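Local coordinates for putative exported protein (Bordetella pertussis, PDB 2DVZ), which binds glutamate as a periplasmic solute receptor of the Bug family and probably delivers it to a transport system in the membrane, at residues I24-P29 with I81-T86; G30-I35 with F194-S199; T115-A120 with Q239-G244. One frame throughout, in Å; residues are numbered along the deposited sequence.

In the fold
All three contacts are buried near the middle of the chain and each touches the bound glutamate. Contact 1 joins the ends of two parallel strands and is mostly apolar, with F27 against the ligand and S85 on its alpha-carboxylate. Contact 2 is the polar one: the start of helix 32-48 meets the junction where strand 192-196 runs into helix 197-205 through serines and a water, while T33 takes the side-chain carboxylate. Contact 3 is antiparallel strand pairing, with Y243 reaching the ligand. Strand 78-82 of contact 1 neighbours strand 241-248 of contact 3, whose other strand, 106-121, lies beside strand 192-196 of contact 2.

Contact 1: I24-P29 with I81-T86; sequences IVPFAP and IATVST. With GLU (glutamic acid), chain G.
The backbones of 24-29 and 81-86 meet at the ends of two parallel strands, where I81 N donates to I24 O at 3.0 Å. V25 and I81 lie side by side just past this bond, V25 CG2 resting 3.7 Å from I81 CG1. P26 packs on the helix start: its CG sits 4.0 Å from T86 CG2, the two side chains crossing at about a right angle. Strands 21-25 and 78-82, each leading toward a helix, belong to the alpha/beta core of the periplasmic binding protein fold, and the residues just past their C-terminal ends line part of the glutamate pocket. F27 lays one ring face against the ligand, whose CG stands 3.7 Å above the ring plane, over its centre. At the ring edge, S85 CB approaches F27 CZ at 3.7 Å and T83 OG1 lies near the plane. T83 occupies the N-cap position of helix 84-93, and its OG1 shares a 2.7 Å hydrogen bond with T86 OG1. S85 grips the ligand OXT twice, through its backbone N and through OG at 2.8 Å; chi1 of -71° sets OG beside its own backbone N. S85 OG is also hydrogen-bonded to V154 N.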
loop_
_atom_site.group_PDB
_atom_site.type_symbol
_atom_site.label_atom_id
_atom_site.label_comp_id
_atom_site.label_asym_id
_atom_site.label_seq_id
_atom_site.Cartn_x
_atom_site.Cartn_y
_atom_site.Cartn_z
ATOM N N ILE A 24 3.932 -5.850 13.151
ATOM C CA ILE A 24 5.011 -5.416 12.305
ATOM C C ILE A 24 4.471 -4.752 11.044
ATOM O O ILE A 24 3.738 -5.354 10.245
ATOM C CB ILE A 24 5.981 -6.594 11.949
ATOM C CG1 ILE A 24 6.648 -7.185 13.216
ATOM C CG2 ILE A 24 7.066 -6.152 10.956
ATOM C CD1 ILE A 24 7.422 -8.578 12.909
ATOM N N VAL A 25 4.889 -3.501 10.868
ATOM C CA VAL A 25 4.642 -2.738 9.657
ATOM C C VAL A 25 5.925 -2.753 8.801
ATOM O O VAL A 25 6.951 -2.176 9.184
ATOM C CB VAL A 25 4.122 -1.299 10.020
ATOM C CG1 VAL A 25 4.130 -0.344 8.817
ATOM C CG2 VAL A 25 2.750 -1.414 10.613
ATOM N N PRO A 26 5.878 -3.433 7.640
ATOM C CA PRO A 26 7.069 -3.604 6.811
ATOM C C PRO A 26 7.487 -2.341 6.029
ATOM O O PRO A 26 8.162 -2.435 5.025
ATOM C CB PRO A 26 6.661 -4.757 5.897
ATOM C CG PRO A 26 5.171 -4.492 5.689
ATOM C CD PRO A 26 4.710 -4.112 7.057
ATOM N N PHE A 27 7.131 -1.156 6.536
ATOM C CA PHE A 27 7.500 0.104 5.903
ATOM C C PHE A 27 7.804 1.147 6.960
ATOM O O PHE A 27 7.381 1.029 8.098
ATOM C CB PHE A 27 6.384 0.592 4.973
ATOM C CG PHE A 27 6.307 -0.170 3.712
ATOM C CD1 PHE A 27 7.238 0.069 2.681
ATOM C CD2 PHE A 27 5.350 -1.171 3.545
ATOM C CE1 PHE A 27 7.212 -0.657 1.512
ATOM C CE2 PHE A 27 5.310 -1.909 2.350
ATOM C CZ PHE A 27 6.247 -1.647 1.331
ATOM N N ALA A 28 8.517 2.186 6.554
ATOM C CA ALA A 28 8.864 3.322 7.415
ATOM C C ALA A 28 7.610 4.021 7.962
ATOM O O ALA A 28 6.522 3.891 7.389
ATOM C CB ALA A 28 9.720 4.321 6.606
ATOM N N PRO A 29 7.753 4.755 9.072
ATOM C CA PRO A 29 6.667 5.558 9.601
ATOM C C PRO A 29 6.112 6.567 8.590
ATOM O O PRO A 29 6.868 7.156 7.777
ATOM C CB PRO A 29 7.321 6.295 10.799
ATOM C CG PRO A 29 8.407 5.425 11.199
ATOM C CD PRO A 29 8.956 4.853 9.927
ATOM N N ILE A 81 1.369 -6.535 8.873
ATOM C CA ILE A 81 0.450 -5.891 7.943
ATOM C C ILE A 81 0.732 -6.347 6.524
ATOM O O ILE A 81 1.836 -6.110 6.013
ATOM C CB ILE A 81 0.509 -4.335 8.035
ATOM C CG1 ILE A 81 0.296 -3.868 9.471
ATOM C CG2 ILE A 81 -0.595 -3.690 7.148
ATOM C CD1 ILE A 81 -1.063 -4.315 10.072
ATOM N N ALA A 82 -0.258 -7.007 5.903
ATOM C CA ALA A 82 -0.152 -7.417 4.500
ATOM C C ALA A 82 -0.300 -6.185 3.646
ATOM O O ALA A 82 -1.125 -5.305 3.948
ATOM C CB ALA A 82 -1.218 -8.446 4.120
ATOM N N THR A 83 0.507 -6.127 2.585
ATOM C CA THR A 83 0.490 -5.030 1.635
ATOM C C THR A 83 0.676 -5.692 0.302
ATOM O O THR A 83 1.143 -6.837 0.244
ATOM C CB THR A 83 1.667 -4.062 1.843
ATOM O OG1 THR A 83 2.885 -4.752 1.565
ATOM C CG2 THR A 83 1.700 -3.487 3.266
ATOM N N VAL A 84 0.322 -4.993 -0.780
ATOM C CA VAL A 84 0.513 -5.553 -2.107
ATOM C C VAL A 84 2.011 -5.698 -2.441
ATOM O O VAL A 84 2.391 -6.578 -3.210
ATOM C CB VAL A 84 -0.319 -4.798 -3.222
ATOM C CG1 VAL A 84 -0.058 -5.420 -4.582
ATOM C CG2 VAL A 84 -1.818 -4.875 -2.933
ATOM N N SER A 85 2.855 -4.838 -1.879
ATOM C CA SER A 85 4.292 -4.955 -2.061
ATOM C C SER A 85 4.760 -6.308 -1.518
ATOM O O SER A 85 5.455 -7.058 -2.195
ATOM C CB SER A 85 5.038 -3.812 -1.355
ATOM O OG SER A 85 4.826 -2.578 -2.037
ATOM N N THR A 86 4.331 -6.624 -0.306
ATOM C CA THR A 86 4.852 -7.811 0.399
ATOM C C THR A 86 4.180 -9.121 -0.031
ATOM O O THR A 86 4.803 -10.175 -0.002
ATOM C CB THR A 86 4.845 -7.619 1.941
ATOM O OG1 THR A 86 3.529 -7.252 2.377
ATOM C CG2 THR A 86 5.848 -6.525 2.360
HETATM N N GLU G . 4.040 0.662 -1.068
HETATM C CA GLU G . 3.404 0.048 0.114
HETATM C C GLU G . 2.193 -0.790 -0.261
HETATM O O GLU G . 1.038 -0.541 0.099
HETATM C CB GLU G . 3.112 1.099 1.180
HETATM C CG GLU G . 4.294 2.064 1.385
HETATM C CD GLU G . 4.402 2.616 2.776
HETATM O OE1 GLU G . 3.557 2.222 3.607
HETATM O OE2 GLU G . 5.354 3.428 3.060
HETATM O OXT GLU G . 2.382 -1.821 -0.926
#

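Contact 2: G30-I35 with F194-S199; sequences GGSTDI and FDNLPS. With GLU (glutamic acid), chain G.
The glutamate pocket is bordered here by the first turn of helix 32-48, where S32 meets the junction where strand 192-196 runs into helix 197-205. S32 OG is the acceptor for S199 N at 3.2 Å, and P198 packs beside the same hydroxyl, its CD 3.5 Å from S32 OG. Beyond the serines, I35 extends its terminal CD1 to within 3.7 Å of S199 CA. Water 1 adds a second link, accepting from S32 N and donating to D195 OD1. D195 in turn fixes S199: S199 OG donates at 2.6 Å to D195 OD2, on the syn side and 23° out of the carboxylate plane. S200 OG is hydrogen-bonded to the same OD2 and S178 OG to OD1. In this periplasmic binding protein fold the helix start serves as an anion-binding end. T33 N and T33 OG1 both donate to ligand OE1, the hydroxyl at 2.6 Å; chi1 of -38° puts OG1 beside the backbone N, so the two donors converge on OE1. The helix N-terminus would probably favour the negative charge. G31, at the N-cap, brings its CA to 3.6 Å from ligand OE2. G30 N donates to D34 OD2 from above the carboxylate plane.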
loop_
_atom_site.group_PDB
_atom_site.type_symbol
_atom_site.label_atom_id
_atom_site.label_comp_id
_atom_site.label_asym_id
_atom_site.label_seq_id
_atom_site.Cartn_x
_atom_site.Cartn_y
_atom_site.Cartn_z
ATOM N N GLY A 30 4.792 6.728 8.623
ATOM C CA GLY A 30 4.171 7.826 7.928
ATOM C C GLY A 30 3.839 7.498 6.498
ATOM O O GLY A 30 3.542 8.401 5.717
ATOM N N GLY A 31 3.917 6.222 6.124
ATOM C CA GLY A 31 3.343 5.776 4.849
ATOM C C GLY A 31 1.920 5.325 5.129
ATOM O O GLY A 31 1.456 5.422 6.268
ATOM N N SER A 32 1.222 4.826 4.111
ATOM C CA SER A 32 -0.148 4.390 4.292
ATOM C C SER A 32 -0.252 3.130 5.179
ATOM O O SER A 32 -1.201 3.008 5.958
ATOM C CB SER A 32 -0.820 4.139 2.918
ATOM O OG SER A 32 -0.746 5.302 2.097
ATOM N N THR A 33 0.679 2.179 5.029
ATOM C CA THR A 33 0.715 1.004 5.882
ATOM C C THR A 33 0.752 1.396 7.346
ATOM O O THR A 33 -0.101 0.985 8.108
ATOM C CB THR A 33 1.953 0.102 5.584
ATOM O OG1 THR A 33 2.202 0.083 4.170
ATOM C CG2 THR A 33 1.726 -1.294 6.111
ATOM N N ASP A 34 1.731 2.209 7.718
ATOM C CA ASP A 34 1.806 2.807 9.054
ATOM C C ASP A 34 0.530 3.580 9.476
ATOM O O ASP A 34 0.028 3.411 10.595
ATOM C CB ASP A 34 3.006 3.739 9.109
ATOM C CG ASP A 34 3.366 4.167 10.536
ATOM O OD1 ASP A 34 3.596 3.271 11.398
ATOM O OD2 ASP A 34 3.472 5.399 10.769
ATOM N N ILE A 35 0.001 4.417 8.582
ATOM C CA ILE A 35 -1.218 5.148 8.898
ATOM C C ILE A 35 -2.423 4.278 9.248
ATOM O O ILE A 35 -3.072 4.497 10.290
ATOM C CB ILE A 35 -1.633 6.164 7.781
ATOM C CG1 ILE A 35 -0.602 7.301 7.727
ATOM C CG2 ILE A 35 -3.072 6.735 8.093
ATOM C CD1 ILE A 35 -0.572 8.065 6.426
ATOM N N PHE A 194 4.594 8.366 -6.989
ATOM C CA PHE A 194 3.546 7.355 -7.069
ATOM C C PHE A 194 3.313 6.882 -5.656
ATOM O O PHE A 194 4.244 6.411 -5.007
ATOM C CB PHE A 194 3.986 6.217 -7.977
ATOM C CG PHE A 194 3.971 6.581 -9.435
ATOM C CD1 PHE A 194 2.860 6.271 -10.233
ATOM C CD2 PHE A 194 5.049 7.249 -10.018
ATOM C CE1 PHE A 194 2.844 6.634 -11.579
ATOM C CE2 PHE A 194 5.027 7.633 -11.395
ATOM C CZ PHE A 194 3.937 7.324 -12.158
ATOM N N ASP A 195 2.092 7.057 -5.155
ATOM C CA ASP A 195 1.786 6.699 -3.788
ATOM C C ASP A 195 0.448 5.975 -3.629
ATOM O O ASP A 195 -0.379 5.912 -4.565
ATOM C CB ASP A 195 1.801 7.945 -2.893
ATOM C CG ASP A 195 2.039 7.612 -1.430
ATOM O OD1 ASP A 195 2.354 6.435 -1.122
ATOM O OD2 ASP A 195 1.911 8.525 -0.584
ATOM N N ASN A 196 0.285 5.397 -2.435
ATOM C CA ASN A 196 -0.991 4.956 -1.944
ATOM C C ASN A 196 -1.548 6.219 -1.355
ATOM O O ASN A 196 -0.837 6.983 -0.711
ATOM C CB ASN A 196 -0.848 3.857 -0.858
ATOM C CG ASN A 196 0.329 2.855 -1.137
ATOM O OD1 ASN A 196 1.314 2.841 -0.395
ATOM N ND2 ASN A 196 0.219 2.050 -2.180
ATOM N N LEU A 197 -2.833 6.446 -1.579
ATOM C CA LEU A 197 -3.447 7.747 -1.300
ATOM C C LEU A 197 -3.329 8.274 0.151
ATOM O O LEU A 197 -2.975 9.433 0.329
ATOM C CB LEU A 197 -4.880 7.805 -1.902
ATOM C CG LEU A 197 -5.686 9.128 -1.890
ATOM C CD1 LEU A 197 -4.854 10.410 -2.328
ATOM C CD2 LEU A 197 -6.959 8.949 -2.707
ATOM N N PRO A 198 -3.607 7.446 1.185
ATOM C CA PRO A 198 -3.558 7.979 2.561
ATOM C C PRO A 198 -2.345 8.832 3.002
ATOM O O PRO A 198 -2.551 9.782 3.763
ATOM C CB PRO A 198 -3.726 6.727 3.435
ATOM C CG PRO A 198 -4.527 5.826 2.559
ATOM C CD PRO A 198 -4.033 6.031 1.184
ATOM N N SER A 199 -1.118 8.488 2.590
ATOM C CA SER A 199 0.079 9.254 3.006
ATOM C C SER A 199 0.248 10.571 2.243
ATOM O O SER A 199 0.835 11.533 2.763
ATOM C CB SER A 199 1.385 8.428 2.904
ATOM O OG SER A 199 1.353 7.554 1.796
HETATM N N GLU G . 4.040 0.662 -1.068
HETATM C CA GLU G . 3.404 0.048 0.114
HETATM C C GLU G . 2.193 -0.790 -0.261
HETATM O O GLU G . 1.038 -0.541 0.099
HETATM C CB GLU G . 3.112 1.099 1.180
HETATM C CG GLU G . 4.294 2.064 1.385
HETATM C CD GLU G . 4.402 2.616 2.776
HETATM O OE1 GLU G . 3.557 2.222 3.607
HETATM O OE2 GLU G . 5.354 3.428 3.060
HETATM O OXT GLU G . 2.382 -1.821 -0.926
HETATM O O HOH W 1 1.981 4.620 1.253
#

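Contact 3: T115-A120 with Q239-G244; sequences TANVVA and QPVWYG. With GLU (glutamic acid), chain G.
With chi1 of -62° in Y243 and -56° in T115, CG of the tyrosine and OG1 of the threonine each stand opposite their carbonyl carbon, and the side chains meet at about a right angle. T115 comes to the edge of the tyrosine ring, CB in the ring plane and OG1 3.3 Å from Y243 CD2. T115 OG1 is hydrogen-bonded to S281 OG. T115 and V241 form an antiparallel hydrogen-bonded pair: T115 N donates to V241 O, and V241 N returns the bond to T115 O at 2.8 Å. P240 CB presses close to that same T115 O. Further along, N117 lies across V241 at about a right angle, its flat amide touching both methyls: N117 OD1 is 3.4 Å from V241 CG1 and N117 ND2 equally far from V241 CG2. Y243 OH reaches the ligand O at 2.6 Å in a weak hydrogen bond. On its way the ring packs against S32, T33 and I36 of helix 32-48. Strand 106-121 pairs with strand 241-248 and, farther along, with strand 192-196, as in periplasmic binding proteins whose long strands connect two lobes around the ligand.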
loop_
_atom_site.group_PDB
_atom_site.type_symbol
_atom_site.label_atom_id
_atom_site.label_comp_id
_atom_site.label_asym_id
_atom_site.label_seq_id
_atom_site.Cartn_x
_atom_site.Cartn_y
_atom_site.Cartn_z
ATOM N N THR A 115 -7.730 0.409 -0.745
ATOM C CA THR A 115 -7.048 1.704 -0.761
ATOM C C THR A 115 -6.678 2.180 -2.165
ATOM O O THR A 115 -6.183 1.393 -3.005
ATOM C CB THR A 115 -5.817 1.660 0.134
ATOM O OG1 THR A 115 -6.221 1.271 1.445
ATOM C CG2 THR A 115 -5.160 2.981 0.245
ATOM N N ALA A 116 -6.928 3.475 -2.409
ATOM C CA ALA A 116 -6.624 4.100 -3.700
ATOM C C ALA A 116 -5.148 4.382 -3.798
ATOM O O ALA A 116 -4.505 4.732 -2.801
ATOM C CB ALA A 116 -7.412 5.426 -3.875
ATOM N N ASN A 117 -4.619 4.214 -5.004
ATOM C CA ASN A 117 -3.315 4.756 -5.347
ATOM C C ASN A 117 -3.474 6.105 -6.077
ATOM O O ASN A 117 -4.584 6.479 -6.500
ATOM C CB ASN A 117 -2.496 3.755 -6.158
ATOM C CG ASN A 117 -1.945 2.609 -5.326
ATOM O OD1 ASN A 117 -1.364 1.658 -5.877
ATOM N ND2 ASN A 117 -2.096 2.685 -4.014
ATOM N N VAL A 118 -2.382 6.848 -6.168
ATOM C CA VAL A 118 -2.418 8.216 -6.675
ATOM C C VAL A 118 -1.113 8.532 -7.363
ATOM O O VAL A 118 -0.070 8.123 -6.878
ATOM C CB VAL A 118 -2.700 9.261 -5.540
ATOM C CG1 VAL A 118 -1.565 9.306 -4.422
ATOM C CG2 VAL A 118 -3.062 10.662 -6.130
ATOM N N VAL A 119 -1.175 9.242 -8.493
ATOM C CA VAL A 119 0.026 9.879 -9.046
ATOM C C VAL A 119 -0.099 11.386 -8.763
ATOM O O VAL A 119 -1.076 12.040 -9.147
ATOM C CB VAL A 119 0.334 9.510 -10.555
ATOM C CG1 VAL A 119 -0.800 9.902 -11.534
ATOM C CG2 VAL A 119 1.689 10.075 -11.016
ATOM N N ALA A 120 0.890 11.922 -8.051
ATOM C CA ALA A 120 0.862 13.306 -7.706
ATOM C C ALA A 120 2.155 14.007 -8.136
ATOM O O ALA A 120 3.208 13.351 -8.420
ATOM C CB ALA A 120 0.586 13.487 -6.188
ATOM N N GLN A 239 -5.917 0.286 -10.798
ATOM C CA GLN A 239 -5.842 -0.802 -9.803
ATOM C C GLN A 239 -5.543 -0.294 -8.381
ATOM O O GLN A 239 -4.468 0.221 -8.099
ATOM C CB GLN A 239 -4.793 -1.838 -10.213
ATOM C CG GLN A 239 -5.098 -2.513 -11.536
ATOM C CD GLN A 239 -6.232 -3.581 -11.458
ATOM O OE1 GLN A 239 -6.845 -3.822 -10.381
ATOM N NE2 GLN A 239 -6.526 -4.205 -12.626
ATOM N N PRO A 240 -6.511 -0.407 -7.477
ATOM C CA PRO A 240 -6.171 -0.076 -6.096
ATOM C C PRO A 240 -5.374 -1.174 -5.387
ATOM O O PRO A 240 -5.107 -2.252 -5.950
ATOM C CB PRO A 240 -7.528 0.104 -5.439
ATOM C CG PRO A 240 -8.513 -0.619 -6.330
ATOM C CD PRO A 240 -7.925 -0.772 -7.669
ATOM N N VAL A 241 -5.006 -0.873 -4.150
ATOM C CA VAL A 241 -4.329 -1.816 -3.262
ATOM C C VAL A 241 -5.223 -2.089 -2.022
ATOM O O VAL A 241 -6.448 -1.812 -2.042
ATOM C CB VAL A 241 -2.894 -1.310 -2.895
ATOM C CG1 VAL A 241 -2.061 -1.166 -4.140
ATOM C CG2 VAL A 241 -2.908 -0.003 -2.061
ATOM N N TRP A 242 -4.621 -2.639 -0.970
ATOM C CA TRP A 242 -5.314 -2.962 0.271
ATOM C C TRP A 242 -4.291 -3.185 1.375
ATOM O O TRP A 242 -3.088 -3.345 1.100
ATOM C CB TRP A 242 -6.292 -4.171 0.166
ATOM C CG TRP A 242 -5.837 -5.413 -0.654
ATOM C CD1 TRP A 242 -6.483 -5.928 -1.723
ATOM C CD2 TRP A 242 -4.677 -6.257 -0.437
ATOM N NE1 TRP A 242 -5.825 -7.033 -2.193
ATOM C CE2 TRP A 242 -4.723 -7.277 -1.413
ATOM C CE3 TRP A 242 -3.620 -6.258 0.498
ATOM C CZ2 TRP A 242 -3.713 -8.279 -1.539
ATOM C CZ3 TRP A 242 -2.590 -7.263 0.377
ATOM C CH2 TRP A 242 -2.666 -8.260 -0.641
ATOM N N TYR A 243 -4.788 -3.137 2.608
ATOM C CA TYR A 243 -4.016 -3.380 3.818
ATOM C C TYR A 243 -4.755 -4.368 4.711
ATOM O O TYR A 243 -5.938 -4.221 4.936
ATOM C CB TYR A 243 -3.750 -2.048 4.565
ATOM C CG TYR A 243 -2.941 -1.151 3.671
ATOM C CD1 TYR A 243 -1.534 -1.233 3.666
ATOM C CD2 TYR A 243 -3.576 -0.279 2.759
ATOM C CE1 TYR A 243 -0.774 -0.452 2.793
ATOM C CE2 TYR A 243 -2.823 0.532 1.901
ATOM C CZ TYR A 243 -1.430 0.430 1.906
ATOM O OH TYR A 243 -0.688 1.206 1.042
ATOM N N GLY A 244 -4.051 -5.369 5.225
ATOM C CA GLY A 244 -4.693 -6.357 6.072
ATOM C C GLY A 244 -3.790 -6.944 7.137
ATOM O O GLY A 244 -2.635 -6.537 7.292
HETATM N N GLU G . 4.040 0.662 -1.068
HETATM C CA GLU G . 3.404 0.048 0.114
HETATM C C GLU G . 2.193 -0.790 -0.261
HETATM O O GLU G . 1.038 -0.541 0.099
HETATM C CB GLU G . 3.112 1.099 1.180
HETATM C CG GLU G . 4.294 2.064 1.385
HETATM C CD GLU G . 4.402 2.616 2.776
HETATM O OE1 GLU G . 3.557 2.222 3.607
HETATM O OE2 GLU G . 5.354 3.428 3.060
HETATM O OXT GLU G . 2.382 -1.821 -0.926
HETATM O O HOH W 2 -2.271 1.410 -8.975
#